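Side-chain contact in CRISPR-associated protein Cse2 (Thermus thermophilus, PDB 2ZCA), which belongs to the CasB/Cse2 family of type I-E CRISPR systems and probably takes part in adaptive defence against viruses and plasmids: residues A[146-149]-A[150-153]. Residues are numbered along the deposited sequence; the frame is centred on the assembly and turned at random.
Sequences QARW and AREY
At the edge of the Arg-148 guanidinium, in its plane, sits OE2 of Glu-152; one face of the Arg-151 guanidinium carries CG of Arg-148, 3.4 Å from Arg-151 NH2 and shifted toward the rim of the group. The first of these is a side-on salt bridge: NE and NH1 of Arg-148 both donate to the same oxygen, with NE 2.9 Å and NH1 3.0 Å from Glu-152 OE2. Both nitrogens come from above the same face of the carboxylate, whose plane is turned 57° from the guanidinium. A bend at chi3 (76°) turns the arginine head toward Glu-152, while the Glu-152 chain runs extended beyond CG. Residues four apart stand one turn from each other on helix 144-155, so this is an i to i+4 ion pair laid over the regular backbone ladder, in which Tyr-153 N, for example, reaches Trp-149 O at 2.8 Å. Arg-148 and Arg-151, one step closer in sequence, meet through methylene and guanidinium, with the charged Arg-148 NE and Arg-151 NH2 4.4 Å apart; the carboxylate of Glu-152 probably eases that proximity. Asp-134 of helix 128-136 takes a second salt bridge from Arg-148 NH1 and a hydrogen bond from Trp-149 NE1, and Glu-152 OE1 is bonded to Thr-81 OG1. The Trp-149 ring, edge-to-face with Trp-138 and packed on Leu-103, lies within 7° of parallel to the Glu-152 carboxylate, its CD1 4.1 Å from Glu-152 OE1.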
ATOM      1  N   GLN A 146       1.104 -13.476   3.392  1.00 10.39           N
ATOM      2  CA  GLN A 146      -0.312 -13.731   3.637  1.00 11.39           C
ATOM      3  C   GLN A 146      -0.533 -14.441   4.965  1.00 12.65           C
ATOM      4  O   GLN A 146      -1.463 -14.112   5.707  1.00 11.56           O
ATOM      5  CB  GLN A 146      -0.911 -14.559   2.499  1.00 12.26           C
ATOM      6  CG  GLN A 146      -1.032 -13.796   1.187  1.00 10.49           C
ATOM      7  CD  GLN A 146       0.242 -13.805   0.353  1.00 13.95           C
ATOM      8  OE1 GLN A 146       1.334 -14.062   0.854  1.00 13.99           O
ATOM      9  NE2 GLN A 146       0.097 -13.511  -0.937  1.00 14.01           N
ATOM     10  N   ALA A 147       0.317 -15.416   5.267  1.00 10.51           N
ATOM     11  CA  ALA A 147       0.189 -16.139   6.526  1.00 12.61           C
ATOM     12  C   ALA A 147       0.446 -15.201   7.703  1.00 11.98           C
ATOM     13  O   ALA A 147      -0.215 -15.302   8.736  1.00 11.11           O
ATOM     14  CB  ALA A 147       1.164 -17.312   6.567  1.00 13.56           C
ATOM     15  N   ARG A 148       1.399 -14.284   7.546  1.00 10.29           N
ATOM     16  CA  ARG A 148       1.714 -13.348   8.624  1.00 10.60           C
ATOM     17  C   ARG A 148       0.573 -12.354   8.824  1.00 10.45           C
ATOM     18  O   ARG A 148       0.302 -11.932   9.951  1.00 10.20           O
ATOM     19  CB  ARG A 148       3.011 -12.587   8.335  1.00 10.88           C
ATOM     20  CG  ARG A 148       3.697 -12.065   9.599  1.00 12.84           C
ATOM     21  CD  ARG A 148       4.665 -10.928   9.297  1.00 13.91           C
ATOM     22  NE  ARG A 148       3.948  -9.680   9.050  1.00 14.91           N
ATOM     23  CZ  ARG A 148       4.061  -8.955   7.942  1.00 14.12           C
ATOM     24  NH1 ARG A 148       3.366  -7.831   7.812  1.00 14.55           N
ATOM     25  NH2 ARG A 148       4.866  -9.353   6.965  1.00 15.81           N
ATOM     26  N   TRP A 149      -0.093 -11.973   7.738  1.00 11.04           N
ATOM     27  CA  TRP A 149      -1.216 -11.050   7.854  1.00 10.00           C
ATOM     28  C   TRP A 149      -2.307 -11.742   8.662  1.00 10.98           C
ATOM     29  O   TRP A 149      -2.943 -11.134   9.524  1.00 10.26           O
ATOM     30  CB  TRP A 149      -1.744 -10.663   6.469  1.00 10.78           C
ATOM     31  CG  TRP A 149      -0.964  -9.553   5.833  1.00 10.38           C
ATOM     32  CD1 TRP A 149       0.365  -9.286   5.994  1.00 10.54           C
ATOM     33  CD2 TRP A 149      -1.460  -8.578   4.909  1.00 12.14           C
ATOM     34  NE1 TRP A 149       0.730  -8.202   5.227  1.00 10.46           N
ATOM     35  CE2 TRP A 149      -0.372  -7.748   4.550  1.00 10.38           C
ATOM     36  CE3 TRP A 149      -2.718  -8.323   4.347  1.00 13.88           C
ATOM     37  CZ2 TRP A 149      -0.504  -6.680   3.654  1.00 13.14           C
ATOM     38  CZ3 TRP A 149      -2.849  -7.258   3.455  1.00 15.11           C
ATOM     39  CH2 TRP A 149      -1.745  -6.451   3.120  1.00 14.49           C
ATOM     40  N   ALA A 150      -2.516 -13.024   8.384  1.00 11.49           N
ATOM     41  CA  ALA A 150      -3.521 -13.789   9.107  1.00 11.64           C
ATOM     42  C   ALA A 150      -3.157 -13.808  10.590  1.00 12.20           C
ATOM     43  O   ALA A 150      -4.029 -13.690  11.449  1.00 11.14           O
ATOM     44  CB  ALA A 150      -3.601 -15.208   8.559  1.00 11.74           C
ATOM     45  N   ARG A 151      -1.864 -13.944  10.878  1.00 12.84           N
ATOM     46  CA  ARG A 151      -1.369 -13.962  12.255  1.00 14.14           C
ATOM     47  C   ARG A 151      -1.652 -12.623  12.942  1.00 14.93           C
ATOM     48  O   ARG A 151      -2.073 -12.579  14.099  1.00 13.07           O
ATOM     49  CB  ARG A 151       0.141 -14.221  12.272  1.00 16.46           C
ATOM     50  CG  ARG A 151       0.737 -14.425  13.668  1.00 18.40           C
ATOM     51  CD  ARG A 151       2.265 -14.479  13.620  1.00 18.82           C
ATOM     52  NE  ARG A 151       2.849 -13.156  13.405  1.00 20.77           N
ATOM     53  CZ  ARG A 151       4.107 -12.940  13.025  1.00 21.05           C
ATOM     54  NH1 ARG A 151       4.923 -13.962  12.812  1.00 19.32           N
ATOM     55  NH2 ARG A 151       4.550 -11.700  12.865  1.00 20.76           N
ATOM     56  N   GLU A 152      -1.416 -11.528  12.224  1.00 12.51           N
ATOM     57  CA  GLU A 152      -1.651 -10.197  12.778  1.00 13.16           C
ATOM     58  C   GLU A 152      -3.139  -9.946  13.014  1.00 13.50           C
ATOM     59  O   GLU A 152      -3.529  -9.366  14.029  1.00 15.30           O
ATOM     60  CB  GLU A 152      -1.098  -9.123  11.832  1.00 13.25           C
ATOM     61  CG  GLU A 152       0.357  -9.324  11.439  1.00 13.71           C
ATOM     62  CD  GLU A 152       0.873  -8.246  10.499  1.00 16.17           C
ATOM     63  OE1 GLU A 152       0.054  -7.648   9.764  1.00 15.64           O
ATOM     64  OE2 GLU A 152       2.099  -8.009  10.483  1.00 13.57           O
ATOM     65  N   TYR A 153      -3.970 -10.383  12.073  1.00 13.87           N
ATOM     66  CA  TYR A 153      -5.410 -10.190  12.178  1.00 13.58           C
ATOM     67  C   TYR A 153      -6.007 -10.977  13.344  1.00 14.60           C
ATOM     68  O   TYR A 153      -6.630 -10.405  14.240  1.00 14.47           O
ATOM     69  CB  TYR A 153      -6.082 -10.602  10.866  1.00 12.16           C
ATOM     70  CG  TYR A 153      -7.573 -10.357  10.807  1.00 13.42           C
ATOM     71  CD1 TYR A 153      -8.473 -11.249  11.391  1.00 13.56           C
ATOM     72  CD2 TYR A 153      -8.088  -9.236  10.150  1.00 12.30           C
ATOM     73  CE1 TYR A 153      -9.850 -11.035  11.319  1.00 15.32           C
ATOM     74  CE2 TYR A 153      -9.462  -9.013  10.072  1.00 12.50           C
ATOM     75  CZ  TYR A 153     -10.336  -9.918  10.658  1.00 14.27           C
ATOM     76  OH  TYR A 153     -11.693  -9.715  10.576  1.00 12.37           O
TER